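Local coordinates for protein C2 toxin component I (Clostridium botulinum, PDB 2J3X) that belongs to the ADP-ribosyltransferase exoenzymes and serves as the enzymatic component of the binary C2 toxin, transferring ADP-ribose to a target protein, at residues L109-S114 with R133-N138; P195-I200 with L210-L215; T31-L36 with R86-K91. The protein carries 2 engineered substitutions. One frame throughout, in Å; residues are numbered along the deposited sequence.

All three contacts fall in the first of the two ADP-ribosyltransferase exoenzyme regions of the chain, and they follow one another in series: contact 3 closes before contact 1 opens, and contact 1 before contact 2. Contacts 1 and 2 are neighbours, their centres 11 Å apart. The end of helix 126-136 in contact 1 lies against the hairpin of strands 191-203 and 206-216 in contact 2, where Arg133 NH2 reaches Ala198 O at 2.8 Å. Contact 3 stands apart, its centre 37 Å from that of contact 1 and 32 Å from that of contact 2, among the helices that precede the sheet. Loop, helix and hairpin thus pack as one unit, while contact 3 joins N-terminal helices.

Contact 1. Residues L109-S114 with R133-N138; sequences LGINFS and RQQIIN
Gln135 reaches from the last turn of helix 126-136 into the loop 109-114 and presents the two ends of its amide to different partners. CG stands anti to the backbone N (chi1 174°) and the chain beyond it is extended, which carries the amide across to the loop. NE2 lies 2.8 Å from Gly110 O, but the N-H points poorly at the oxygen, 115° at the hydrogen, and the bond is weak. OE1 meets the edge of the Phe113 ring, in its plane, 3.4 Å from CE2. Ring and amide are nearly perpendicular, 82° apart, and the two side chains run past each other in opposite directions. Within the loop, Ile111 CG2 sits over the centre of one face of that ring. The other branch of Ile111 goes to the helix: CD1 packs on Ile136 CG2 at 3.9 Å, the two side chains crossing at a slant. Ile136 also touches Pro195 and Tyr141, which ties this patch to the sheet. The chemistry is therefore mixed: apolar packing on the Ile136 side, and beside it an amide held by one weak bond and an aromatic C-H edge, whose slightly positive rim would suit the carbonyl oxygen.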
ATOM      1  N   LEU A 109       8.575  -5.708  -4.030  1.00 10.07           N
ATOM      2  CA  LEU A 109       9.448  -4.542  -4.143  1.00  9.61           C
ATOM      3  C   LEU A 109       9.333  -3.963  -5.546  1.00  9.98           C
ATOM      4  O   LEU A 109      10.180  -3.213  -5.963  1.00 10.10           O
ATOM      5  CB  LEU A 109      10.918  -4.956  -3.839  1.00  7.53           C
ATOM      6  CG  LEU A 109      11.113  -5.517  -2.440  1.00 10.47           C
ATOM      7  CD1 LEU A 109      12.522  -6.110  -2.323  1.00 10.47           C
ATOM      8  CD2 LEU A 109      10.909  -4.447  -1.334  1.00 12.95           C
ATOM      9  N   GLY A 110       8.286  -4.356  -6.281  1.00  9.11           N
ATOM     10  CA  GLY A 110       8.128  -3.882  -7.663  1.00 10.96           C
ATOM     11  C   GLY A 110       9.165  -4.353  -8.677  1.00 11.07           C
ATOM     12  O   GLY A 110       9.386  -3.687  -9.696  1.00 11.14           O
ATOM     13  N   ILE A 111       9.778  -5.507  -8.411  1.00  9.96           N
ATOM     14  CA  ILE A 111      10.827  -6.055  -9.279  1.00 10.15           C
ATOM     15  C   ILE A 111      10.267  -7.206 -10.050  1.00 11.15           C
ATOM     16  O   ILE A 111       9.899  -8.264  -9.487  1.00 11.81           O
ATOM     17  CB  ILE A 111      12.070  -6.523  -8.462  1.00 10.04           C
ATOM     18  CG1 ILE A 111      12.710  -5.324  -7.762  1.00  9.27           C
ATOM     19  CG2 ILE A 111      13.051  -7.365  -9.378  1.00 10.80           C
ATOM     20  CD1 ILE A 111      13.839  -5.844  -6.759  1.00 10.97           C
ATOM     21  N   ASN A 112      10.145  -6.976 -11.363  1.00 12.27           N
ATOM     22  CA  ASN A 112       9.586  -7.994 -12.227  1.00 13.04           C
ATOM     23  C   ASN A 112      10.628  -8.598 -13.149  1.00 14.44           C
ATOM     24  O   ASN A 112      10.276  -9.413 -13.984  1.00 16.41           O
ATOM     25  CB  ASN A 112       8.440  -7.414 -13.065  1.00 14.72           C
ATOM     26  CG  ASN A 112       7.317  -6.846 -12.187  1.00 12.81           C
ATOM     27  OD1 ASN A 112       6.905  -7.486 -11.216  1.00 12.87           O
ATOM     28  ND2 ASN A 112       6.812  -5.681 -12.561  1.00 13.99           N
ATOM     29  N   PHE A 113      11.892  -8.233 -12.962  1.00 14.67           N
ATOM     30  CA  PHE A 113      12.993  -8.759 -13.794  1.00 14.49           C
ATOM     31  C   PHE A 113      13.766  -9.755 -12.963  1.00 14.52           C
ATOM     32  O   PHE A 113      13.634  -9.788 -11.738  1.00 14.01           O
ATOM     33  CB  PHE A 113      13.941  -7.654 -14.289  1.00 13.51           C
ATOM     34  CG  PHE A 113      14.432  -6.740 -13.191  1.00 13.19           C
ATOM     35  CD1 PHE A 113      15.572  -7.032 -12.456  1.00 11.84           C
ATOM     36  CD2 PHE A 113      13.731  -5.576 -12.905  1.00 13.30           C
ATOM     37  CE1 PHE A 113      15.979  -6.151 -11.438  1.00  9.80           C
ATOM     38  CE2 PHE A 113      14.145  -4.713 -11.904  1.00 13.68           C
ATOM     39  CZ  PHE A 113      15.273  -4.980 -11.193  1.00 12.35           C
ATOM     40  N   SER A 114      14.605 -10.551 -13.619  1.00 14.97           N
ATOM     41  CA  SER A 114      15.270 -11.653 -12.925  1.00 14.06           C
ATOM     42  C   SER A 114      16.531 -11.152 -12.228  1.00 14.59           C
ATOM     43  O   SER A 114      17.138 -10.133 -12.620  1.00 13.91           O
ATOM     44  CB  SER A 114      15.677 -12.757 -13.918  1.00 16.83           C
ATOM     45  OG  SER A 114      16.373 -12.159 -15.006  1.00 18.19           O
ATOM     46  N   ARG A 133      19.531  -1.496  -7.018  1.00 11.86           N
ATOM     47  CA  ARG A 133      19.823  -0.303  -6.196  1.00 12.80           C
ATOM     48  C   ARG A 133      19.156   0.952  -6.767  1.00 13.41           C
ATOM     49  O   ARG A 133      18.504   1.709  -6.042  1.00 14.42           O
ATOM     50  CB  ARG A 133      21.322  -0.063  -6.137  1.00 12.32           C
ATOM     51  CG  ARG A 133      22.030  -0.988  -5.173  1.00 13.35           C
ATOM     52  CD  ARG A 133      23.551  -0.826  -5.377  1.00 15.62           C
ATOM     53  NE  ARG A 133      24.309  -1.567  -4.371  1.00 17.08           N
ATOM     54  CZ  ARG A 133      25.638  -1.713  -4.401  1.00 20.76           C
ATOM     55  NH1 ARG A 133      26.339  -1.240  -5.448  1.00 20.39           N
ATOM     56  NH2 ARG A 133      26.262  -2.375  -3.427  1.00 17.79           N
ATOM     57  N   GLN A 134      19.283   1.171  -8.067  1.00 13.57           N
ATOM     58  CA  GLN A 134      18.713   2.386  -8.641  0.50 14.89           C
ATOM     59  C   GLN A 134      17.180   2.392  -8.535  1.00 14.04           C
ATOM     60  O   GLN A 134      16.555   3.434  -8.277  1.00 14.05           O
ATOM     61  CB  GLN A 134      19.207   2.591 -10.081  0.50 15.43           C
ATOM     62  CG  GLN A 134      20.678   3.034 -10.132  0.50 18.69           C
ATOM     63  CD  GLN A 134      20.951   4.193  -9.139  0.50 23.87           C
ATOM     64  OE1 GLN A 134      20.384   5.284  -9.265  0.50 25.27           O
ATOM     65  NE2 GLN A 134      21.766   3.927  -8.120  0.50 24.19           N
ATOM     66  N   GLN A 135      16.553   1.226  -8.665  1.00 13.50           N
ATOM     67  CA  GLN A 135      15.083   1.225  -8.625  1.00 13.19           C
ATOM     68  C   GLN A 135      14.521   1.287  -7.194  1.00 13.62           C
ATOM     69  O   GLN A 135      13.507   1.979  -6.939  1.00 12.77           O
ATOM     70  CB  GLN A 135      14.619  -0.040  -9.301  1.00 14.10           C
ATOM     71  CG  GLN A 135      13.144  -0.270  -9.229  1.00 16.68           C
ATOM     72  CD  GLN A 135      12.712  -1.419 -10.138  1.00 19.34           C
ATOM     73  OE1 GLN A 135      13.194  -1.533 -11.267  1.00 24.14           O
ATOM     74  NE2 GLN A 135      11.786  -2.220  -9.662  1.00 25.19           N
ATOM     75  N   ILE A 136      15.151   0.568  -6.250  1.00 10.45           N
ATOM     76  CA  ILE A 136      14.488   0.411  -4.963  1.00 11.11           C
ATOM     77  C   ILE A 136      14.990   1.291  -3.794  1.00 10.58           C
ATOM     78  O   ILE A 136      14.279   1.442  -2.796  1.00 11.54           O
ATOM     79  CB  ILE A 136      14.445  -1.075  -4.487  1.00 10.49           C
ATOM     80  CG1 ILE A 136      15.792  -1.528  -3.917  1.00  9.85           C
ATOM     81  CG2 ILE A 136      13.988  -2.075  -5.606  1.00 10.97           C
ATOM     82  CD1 ILE A 136      15.780  -2.859  -3.219  1.00 12.88           C
ATOM     83  N   ILE A 137      16.205   1.806  -3.854  1.00  9.64           N
ATOM     84  CA  ILE A 137      16.765   2.501  -2.655  1.00  9.32           C
ATOM     85  C   ILE A 137      15.980   3.781  -2.445  1.00  8.64           C
ATOM     86  O   ILE A 137      15.710   4.511  -3.393  1.00  9.88           O
ATOM     87  CB  ILE A 137      18.279   2.828  -2.865  1.00  9.85           C
ATOM     88  CG1 ILE A 137      19.083   1.508  -2.901  1.00 13.44           C
ATOM     89  CG2 ILE A 137      18.809   3.777  -1.793  1.00 12.49           C
ATOM     90  CD1 ILE A 137      18.884   0.736  -1.741  1.00 16.58           C
ATOM     91  N   ASN A 138      15.561   4.001  -1.204  1.00  9.96           N
ATOM     92  CA  ASN A 138      14.732   5.125  -0.812  1.00 11.45           C
ATOM     93  C   ASN A 138      13.310   5.148  -1.436  1.00 11.44           C
ATOM     94  O   ASN A 138      12.619   6.177  -1.410  1.00 13.35           O
ATOM     95  CB  ASN A 138      15.430   6.430  -1.119  1.00 10.65           C
ATOM     96  CG  ASN A 138      15.153   7.459  -0.080  1.00 16.66           C
ATOM     97  OD1 ASN A 138      14.571   7.147   0.963  1.00 16.67           O
ATOM     98  ND2 ASN A 138      15.528   8.705  -0.344  1.00 14.71           N
TER

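Contact 2. Residues P195-I200 with L210-L215; sequences PESAII and LIEGSL
Pro195 lays its CB against CG2 of Ile211, 3.7 Å away, on the face of the sheet that Ala198 also occupies. The Ile211 methyl is directed there because CG2 stands anti to the backbone N while CG1 (chi1 -61°) lies beside it; the Ala198 CB approaches CG1 more loosely. Helix 126-136 covers this face, with Ile136 touching both Pro195 and Ile211. On the other face Ile199 and Leu210 lie side by side and point the same way, Ile199 CG1 being 4.1 Å from Leu210 CB. Next to them Ser197 OG sits close to the Glu212 chain, 3.3 Å from CG, before the bent glutamate leads its carboxylate away.

These residues belong to the antiparallel beta hairpin of strands 191-203 and 206-216, whose short segments run at 165° to each other. Ile199 and Leu210 form a hydrogen-bonded pair, with Leu210 N to Ile199 O at 2.8 Å; Ala198 and Ile211 are the non-hydrogen-bonded pair that follows. The regular ladder then breaks at a classic beta bulge, where Glu196 and Ser197 both face Glu212. Glu212 O takes a short, straight bond from Glu196 N, 2.7 Å and 170° at the hydrogen, nearly in line with its C=O, and a weak one from Ser197 N. One carbonyl thus serves two successive amides, and the register moves by one residue before Pro195 pairs with Gly213. A water donates to Leu210 O and is weakly linked to Ser197 OG. From the bulge itself, the Glu196 chain folds at chi2 to bring OE2 within 3.1 Å of Ser214 OG. Strand 162-168 lies along the far side of 210-215, bonding Ile211 and Gly213 through their backbones.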
ATOM      1  N   PRO A 195      14.137   0.499   1.418  1.00 11.08           N
ATOM      2  CA  PRO A 195      15.480  -0.110   1.248  1.00 10.37           C
ATOM      3  C   PRO A 195      16.498   1.022   1.355  1.00 10.39           C
ATOM      4  O   PRO A 195      16.305   2.087   0.765  1.00 11.43           O
ATOM      5  CB  PRO A 195      15.425  -0.627  -0.208  1.00  9.03           C
ATOM      6  CG  PRO A 195      13.952  -1.008  -0.351  1.00 12.02           C
ATOM      7  CD  PRO A 195      13.278   0.259   0.221  1.00 10.89           C
ATOM      8  N   GLU A 196      17.540   0.795   2.156  1.00 10.89           N
ATOM      9  CA  GLU A 196      18.585   1.805   2.342  1.00 12.60           C
ATOM     10  C   GLU A 196      19.906   1.422   1.689  1.00 12.89           C
ATOM     11  O   GLU A 196      20.657   2.335   1.291  1.00 13.75           O
ATOM     12  CB  GLU A 196      18.784   2.076   3.836  1.00 14.47           C
ATOM     13  CG  GLU A 196      17.467   2.514   4.569  1.00 18.98           C
ATOM     14  CD  GLU A 196      17.000   3.930   4.284  1.00 27.85           C
ATOM     15  OE1 GLU A 196      17.629   4.645   3.449  1.00 30.98           O
ATOM     16  OE2 GLU A 196      15.972   4.346   4.903  1.00 28.66           O
ATOM     17  N   SER A 197      20.153   0.119   1.541  1.00 12.06           N
ATOM     18  CA  SER A 197      21.371  -0.379   0.869  1.00 13.39           C
ATOM     19  C   SER A 197      21.118  -1.784   0.367  1.00 13.78           C
ATOM     20  O   SER A 197      20.205  -2.443   0.816  1.00 13.16           O
ATOM     21  CB  SER A 197      22.583  -0.404   1.812  1.00 13.69           C
ATOM     22  OG  SER A 197      22.336  -1.240   2.914  1.00 14.89           O
ATOM     23  N   ALA A 198      21.937  -2.213  -0.586  1.00 13.35           N
ATOM     24  CA  ALA A 198      21.817  -3.554  -1.130  1.00 13.47           C
ATOM     25  C   ALA A 198      23.196  -4.040  -1.521  1.00 14.19           C
ATOM     26  O   ALA A 198      23.974  -3.281  -2.128  1.00 15.74           O
ATOM     27  CB  ALA A 198      20.923  -3.532  -2.363  1.00 13.20           C
ATOM     28  N   ILE A 199      23.477  -5.281  -1.189  1.00 14.17           N
ATOM     29  CA  ILE A 199      24.760  -5.931  -1.586  1.00 15.74           C
ATOM     30  C   ILE A 199      24.449  -7.319  -2.085  1.00 15.32           C
ATOM     31  O   ILE A 199      23.376  -7.852  -1.796  1.00 15.27           O
ATOM     32  CB  ILE A 199      25.784  -6.002  -0.429  1.00 16.83           C
ATOM     33  CG1 ILE A 199      25.251  -6.888   0.710  1.00 17.65           C
ATOM     34  CG2 ILE A 199      26.183  -4.592  -0.004  1.00 17.39           C
ATOM     35  CD1 ILE A 199      26.358  -7.246   1.811  1.00 19.50           C
ATOM     36  N   ILE A 200      25.392  -7.905  -2.815  1.00 15.49           N
ATOM     37  CA  ILE A 200      25.310  -9.324  -3.115  1.00 16.48           C
ATOM     38  C   ILE A 200      25.977 -10.073  -1.976  1.00 17.87           C
ATOM     39  O   ILE A 200      27.051  -9.660  -1.490  1.00 18.30           O
ATOM     40  CB  ILE A 200      25.962  -9.703  -4.478  1.00 15.96           C
ATOM     41  CG1 ILE A 200      25.129  -9.105  -5.622  1.00 14.69           C
ATOM     42  CG2 ILE A 200      26.008 -11.233  -4.647  1.00 16.41           C
ATOM     43  CD1 ILE A 200      25.956  -8.849  -6.931  1.00 13.14           C
ATOM     44  N   LEU A 210      21.102  -8.875  -0.595  1.00 11.62           N
ATOM     45  CA  LEU A 210      20.741  -8.618   0.810  1.00 12.82           C
ATOM     46  C   LEU A 210      20.467  -7.128   0.885  1.00 11.46           C
ATOM     47  O   LEU A 210      21.336  -6.290   0.619  1.00 12.39           O
ATOM     48  CB  LEU A 210      21.903  -8.999   1.734  1.00 12.52           C
ATOM     49  CG  LEU A 210      21.714  -8.669   3.223  1.00 13.91           C
ATOM     50  CD1 LEU A 210      20.525  -9.484   3.839  1.00 15.31           C
ATOM     51  CD2 LEU A 210      23.083  -8.984   3.925  1.00 15.81           C
ATOM     52  N   ILE A 211      19.242  -6.820   1.270  1.00 11.69           N
ATOM     53  CA  ILE A 211      18.774  -5.446   1.349  1.00 11.86           C
ATOM     54  C   ILE A 211      18.614  -5.100   2.803  1.00 12.26           C
ATOM     55  O   ILE A 211      17.937  -5.835   3.551  1.00 12.58           O
ATOM     56  CB  ILE A 211      17.409  -5.292   0.636  1.00 12.25           C
ATOM     57  CG1 ILE A 211      17.536  -5.640  -0.852  1.00 14.39           C
ATOM     58  CG2 ILE A 211      16.792  -3.865   0.927  1.00 11.85           C
ATOM     59  CD1 ILE A 211      16.188  -5.993  -1.495  1.00 15.26           C
ATOM     60  N   GLU A 212      19.228  -3.996   3.221  1.00 12.93           N
ATOM     61  CA  GLU A 212      18.942  -3.434   4.555  1.00 13.48           C
ATOM     62  C   GLU A 212      17.821  -2.414   4.381  1.00 13.35           C
ATOM     63  O   GLU A 212      17.952  -1.446   3.624  1.00 12.60           O
ATOM     64  CB  GLU A 212      20.161  -2.681   5.104  1.00 14.57           C
ATOM     65  CG  GLU A 212      21.429  -3.500   5.200  1.00 20.38           C
ATOM     66  CD  GLU A 212      21.320  -4.712   6.141  1.00 25.12           C
ATOM     67  OE1 GLU A 212      20.499  -4.682   7.104  1.00 23.47           O
ATOM     68  OE2 GLU A 212      22.093  -5.684   5.902  1.00 28.87           O
ATOM     69  N   GLY A 213      16.714  -2.646   5.068  1.00 12.19           N
ATOM     70  CA  GLY A 213      15.559  -1.717   4.965  1.00 13.64           C
ATOM     71  C   GLY A 213      15.170  -1.113   6.281  1.00 14.99           C
ATOM     72  O   GLY A 213      15.360  -1.741   7.346  1.00 15.72           O
ATOM     73  N   SER A 214      14.583   0.080   6.232  1.00 14.47           N
ATOM     74  CA  SER A 214      14.056   0.699   7.456  1.00 15.36           C
ATOM     75  C   SER A 214      12.587   0.456   7.501  1.00 14.59           C
ATOM     76  O   SER A 214      11.908   0.640   6.507  1.00 13.63           O
ATOM     77  CB  SER A 214      14.213   2.254   7.478  1.00 15.95           C
ATOM     78  OG  SER A 214      15.565   2.570   7.425  1.00 28.42           O
ATOM     79  N   LEU A 215      12.092   0.064   8.661  1.00 13.86           N
ATOM     80  CA  LEU A 215      10.668  -0.121   8.841  1.00 14.83           C
ATOM     81  C   LEU A 215      10.041   1.246   9.022  1.00 14.17           C
ATOM     82  O   LEU A 215      10.502   2.018   9.881  1.00 15.35           O
ATOM     83  CB  LEU A 215      10.435  -0.966  10.100  1.00 15.41           C
ATOM     84  CG  LEU A 215       9.080  -1.597  10.311  1.00 17.62           C
ATOM     85  CD1 LEU A 215       8.864  -2.680   9.270  1.00 16.21           C
ATOM     86  CD2 LEU A 215       9.073  -2.193  11.761  1.00 17.65           C
TER
HETATM   87  O   HOH W   1      22.806  -4.548   2.284  1.00 27.13           O

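Contact 3. Residues T31-L36 with R86-K91; sequences TKLNNL and REALLK. With SO4 (sulfate ion), chain S; SO4 (sulfate ion), chain M.
The turn between helices 15-30 and 35-42 meets the end of helix 77-90 here, at the surface of the helical part that precedes the sheet. Two lysines reach across in opposite senses. Lys91, extended beyond CG with chi1 at -75°, carries NZ to Lys32 O at 3.2 Å, in the carbonyl plane, while its CD rests against Leu33 CD2 on the way. The same ammonium has its stronger partner in Glu37, with which it forms a salt bridge, so a carbonyl and a carboxylate hold it together. Lys32 answers in return: its chain bends at chi3 (-149°), and NZ makes a weak bond of 3.3 Å to Lys91 O, with Asn92 OD1 as its firmer partner.

Beside these polar links, Leu33 brings both methyls to the helix. CD2 sits 3.7 Å from Ala88 CB, and CD1 touches the same methyl somewhat farther off. The small alanine lets the leucine lie close to the helix, and its other contacts include Val41 of helix 35-42.

Farther along, Asn34 and Glu87 meet through a water, which accepts from Asn34 ND2 at 3.2 Å and donates to Glu87 OE1. The other end of the amide, Asn34 OD1, caps the backbone N of Glu37. A sulfate, probably from the crystallisation liquor, sits at the same helix start and takes a bond from Asn35 N at 2.6 Å. A second sulfate lies at the guanidinium edge of Arg86, in plane, with O3 3.0 Å from NH1. The first-turn N-H groups of helix 35-42, which lack helical carbonyl partners, are met here by Asn34 OD1 and by the first sulfate, as at an N-capped helix start.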
ATOM      1  N   THR A  31      -0.811 -15.608  27.839  1.00 17.14           N
ATOM      2  CA  THR A  31      -1.386 -15.247  29.163  1.00 18.42           C
ATOM      3  C   THR A  31      -2.245 -13.987  29.114  1.00 18.95           C
ATOM      4  O   THR A  31      -3.008 -13.726  30.047  1.00 18.93           O
ATOM      5  CB  THR A  31      -0.356 -15.120  30.271  1.00 17.79           C
ATOM      6  OG1 THR A  31       0.457 -13.950  30.085  1.00 21.13           O
ATOM      7  CG2 THR A  31       0.544 -16.375  30.284  1.00 20.84           C
ATOM      8  N   LYS A  32      -2.126 -13.211  28.030  1.00 16.82           N
ATOM      9  CA  LYS A  32      -2.828 -11.949  27.951  1.00 15.84           C
ATOM     10  C   LYS A  32      -4.051 -12.070  27.030  1.00 15.24           C
ATOM     11  O   LYS A  32      -4.764 -11.071  26.830  1.00 15.79           O
ATOM     12  CB  LYS A  32      -1.910 -10.857  27.404  1.00 15.81           C
ATOM     13  CG  LYS A  32      -0.648 -10.582  28.263  1.00 19.43           C
ATOM     14  CD  LYS A  32       0.283  -9.665  27.507  1.00 21.22           C
ATOM     15  CE  LYS A  32       1.748  -9.878  27.789  1.00 23.37           C
ATOM     16  NZ  LYS A  32       2.428  -8.629  27.361  1.00 20.30           N
ATOM     17  N   LEU A  33      -4.267 -13.256  26.459  1.00 14.77           N
ATOM     18  CA  LEU A  33      -5.328 -13.391  25.440  1.00 15.50           C
ATOM     19  C   LEU A  33      -6.559 -14.127  25.942  1.00 17.47           C
ATOM     20  O   LEU A  33      -6.465 -14.994  26.820  1.00 19.39           O
ATOM     21  CB  LEU A  33      -4.787 -14.120  24.195  1.00 14.59           C
ATOM     22  CG  LEU A  33      -3.494 -13.519  23.636  1.00 15.01           C
ATOM     23  CD1 LEU A  33      -3.150 -14.237  22.345  1.00 16.16           C
ATOM     24  CD2 LEU A  33      -3.698 -12.036  23.402  1.00 16.97           C
ATOM     25  N   ASN A  34      -7.699 -13.837  25.311  1.00 18.47           N
ATOM     26  CA  ASN A  34      -8.925 -14.566  25.566  1.00 19.61           C
ATOM     27  C   ASN A  34      -8.974 -15.745  24.587  1.00 20.40           C
ATOM     28  O   ASN A  34      -8.131 -15.814  23.663  1.00 19.30           O
ATOM     29  CB  ASN A  34     -10.119 -13.602  25.524  1.00 20.39           C
ATOM     30  CG  ASN A  34     -10.394 -13.034  24.132  1.00 20.82           C
ATOM     31  OD1 ASN A  34     -10.158 -13.701  23.129  1.00 21.06           O
ATOM     32  ND2 ASN A  34     -10.969 -11.831  24.067  1.00 22.82           N
ATOM     33  N   ASN A  35      -9.908 -16.678  24.784  1.00 20.67           N
ATOM     34  CA  ASN A  35      -9.981 -17.905  23.993  0.50 21.27           C
ATOM     35  C   ASN A  35     -10.108 -17.642  22.494  1.00 21.25           C
ATOM     36  O   ASN A  35      -9.445 -18.285  21.693  1.00 21.70           O
ATOM     37  CB  ASN A  35     -11.180 -18.771  24.455  0.50 22.27           C
ATOM     38  CG  ASN A  35     -11.331 -20.076  23.652  0.50 22.35           C
ATOM     39  OD1 ASN A  35     -10.401 -20.878  23.548  0.50 22.80           O
ATOM     40  ND2 ASN A  35     -12.518 -20.295  23.104  0.50 20.82           N
ATOM     41  N   LEU A  36     -10.990 -16.717  22.124  1.00 19.76           N
ATOM     42  CA  LEU A  36     -11.164 -16.417  20.667  1.00 19.92           C
ATOM     43  C   LEU A  36      -9.894 -15.852  20.012  1.00 17.86           C
ATOM     44  O   LEU A  36      -9.531 -16.238  18.890  1.00 17.47           O
ATOM     45  CB  LEU A  36     -12.357 -15.520  20.416  1.00 20.37           C
ATOM     46  CG  LEU A  36     -13.655 -16.318  20.692  1.00 23.33           C
ATOM     47  CD1 LEU A  36     -14.796 -15.342  20.649  1.00 25.71           C
ATOM     48  CD2 LEU A  36     -13.859 -17.509  19.707  1.00 25.12           C
ATOM     49  N   ARG A  86      -5.342  -8.580  15.384  1.00 10.78           N
ATOM     50  CA  ARG A  86      -4.958  -7.191  15.643  1.00 11.38           C
ATOM     51  C   ARG A  86      -5.016  -6.892  17.114  1.00 12.85           C
ATOM     52  O   ARG A  86      -4.102  -6.233  17.658  1.00 13.45           O
ATOM     53  CB  ARG A  86      -5.891  -6.207  14.915  1.00 11.68           C
ATOM     54  CG  ARG A  86      -5.720  -6.197  13.399  1.00  9.39           C
ATOM     55  CD  ARG A  86      -6.709  -5.155  12.887  1.00 13.64           C
ATOM     56  NE  ARG A  86      -6.887  -5.197  11.433  1.00 12.28           N
ATOM     57  CZ  ARG A  86      -7.899  -4.614  10.787  1.00 12.20           C
ATOM     58  NH1 ARG A  86      -8.866  -3.968  11.462  1.00 13.57           N
ATOM     59  NH2 ARG A  86      -7.937  -4.683   9.461  1.00 12.28           N
ATOM     60  N   GLU A  87      -6.100  -7.338  17.740  1.00 12.40           N
ATOM     61  CA  GLU A  87      -6.300  -7.114  19.175  0.50 14.02           C
ATOM     62  C   GLU A  87      -5.252  -7.846  20.017  1.00 14.19           C
ATOM     63  O   GLU A  87      -4.731  -7.259  20.992  1.00 15.70           O
ATOM     64  CB  GLU A  87      -7.707  -7.549  19.564  0.50 13.92           C
ATOM     65  CG  GLU A  87      -8.104  -7.307  20.990  0.50 14.38           C
ATOM     66  CD  GLU A  87      -9.529  -7.817  21.317  0.50 16.66           C
ATOM     67  OE1 GLU A  87     -10.275  -8.220  20.403  0.50 23.16           O
ATOM     68  OE2 GLU A  87      -9.908  -7.818  22.505  0.50 22.30           O
ATOM     69  N   ALA A  88      -4.901  -9.066  19.631  1.00 13.65           N
ATOM     70  CA  ALA A  88      -3.847  -9.826  20.345  1.00 11.89           C
ATOM     71  C   ALA A  88      -2.500  -9.094  20.234  1.00 13.87           C
ATOM     72  O   ALA A  88      -1.733  -8.962  21.208  1.00 12.50           O
ATOM     73  CB  ALA A  88      -3.747 -11.244  19.760  1.00 12.27           C
ATOM     74  N   LEU A  89      -2.231  -8.524  19.068  1.00 12.31           N
ATOM     75  CA  LEU A  89      -0.947  -7.813  18.888  1.00 14.54           C
ATOM     76  C   LEU A  89      -0.839  -6.551  19.773  1.00 15.60           C
ATOM     77  O   LEU A  89       0.237  -6.207  20.231  1.00 15.68           O
ATOM     78  CB  LEU A  89      -0.730  -7.466  17.399  1.00 13.70           C
ATOM     79  CG  LEU A  89      -0.518  -8.676  16.488  1.00 12.42           C
ATOM     80  CD1 LEU A  89      -0.532  -8.184  15.012  1.00 13.64           C
ATOM     81  CD2 LEU A  89       0.856  -9.283  16.762  1.00 16.77           C
ATOM     82  N   LEU A  90      -1.968  -5.850  19.970  1.00 16.10           N
ATOM     83  CA  LEU A  90      -1.993  -4.593  20.747  1.00 18.58           C
ATOM     84  C   LEU A  90      -1.594  -4.838  22.193  1.00 19.15           C
ATOM     85  O   LEU A  90      -1.167  -3.914  22.887  1.00 19.07           O
ATOM     86  CB  LEU A  90      -3.409  -3.977  20.711  1.00 19.67           C
ATOM     87  CG  LEU A  90      -3.621  -2.782  19.798  1.00 25.26           C
ATOM     88  CD1 LEU A  90      -2.574  -2.681  18.708  1.00 29.08           C
ATOM     89  CD2 LEU A  90      -5.055  -2.719  19.262  1.00 27.07           C
ATOM     90  N   LYS A  91      -1.740  -6.084  22.631  1.00 19.34           N
ATOM     91  CA  LYS A  91      -1.555  -6.450  24.039  1.00 21.34           C
ATOM     92  C   LYS A  91      -0.091  -6.719  24.384  1.00 20.95           C
ATOM     93  O   LYS A  91       0.257  -6.925  25.544  1.00 21.67           O
ATOM     94  CB  LYS A  91      -2.411  -7.675  24.355  1.00 21.52           C
ATOM     95  CG  LYS A  91      -3.924  -7.338  24.473  1.00 22.56           C
ATOM     96  CD  LYS A  91      -4.794  -8.582  24.618  1.00 24.47           C
ATOM     97  CE  LYS A  91      -6.268  -8.220  24.975  1.00 25.77           C
ATOM     98  NZ  LYS A  91      -7.049  -9.500  25.259  1.00 33.93           N
TER
HETATM   99  S   SO4 S1449     -11.765 -16.190  27.809  1.00 88.66           S
HETATM  100  O1  SO4 S1449     -12.622 -17.121  28.542  1.00 89.64           O
HETATM  101  O2  SO4 S1449     -11.345 -15.090  28.672  1.00 88.21           O
HETATM  102  O3  SO4 S1449     -10.586 -16.901  27.319  1.00 88.83           O
HETATM  103  O4  SO4 S1449     -12.532 -15.640  26.699  1.00 89.55           O
HETATM  104  S   SO4 M1443     -12.233  -2.943  11.975  1.00 12.20           S
HETATM  105  O1  SO4 M1443     -12.110  -4.348  11.446  1.00 12.66           O
HETATM  106  O2  SO4 M1443     -11.967  -3.045  13.407  1.00 13.36           O
HETATM  107  O3  SO4 M1443     -11.183  -2.099  11.394  1.00 12.76           O
HETATM  108  O4  SO4 M1443     -13.574  -2.403  11.729  1.00 14.25           O
HETATM  109  O   HOH W   2     -12.166 -10.403  21.428  1.00 27.08           O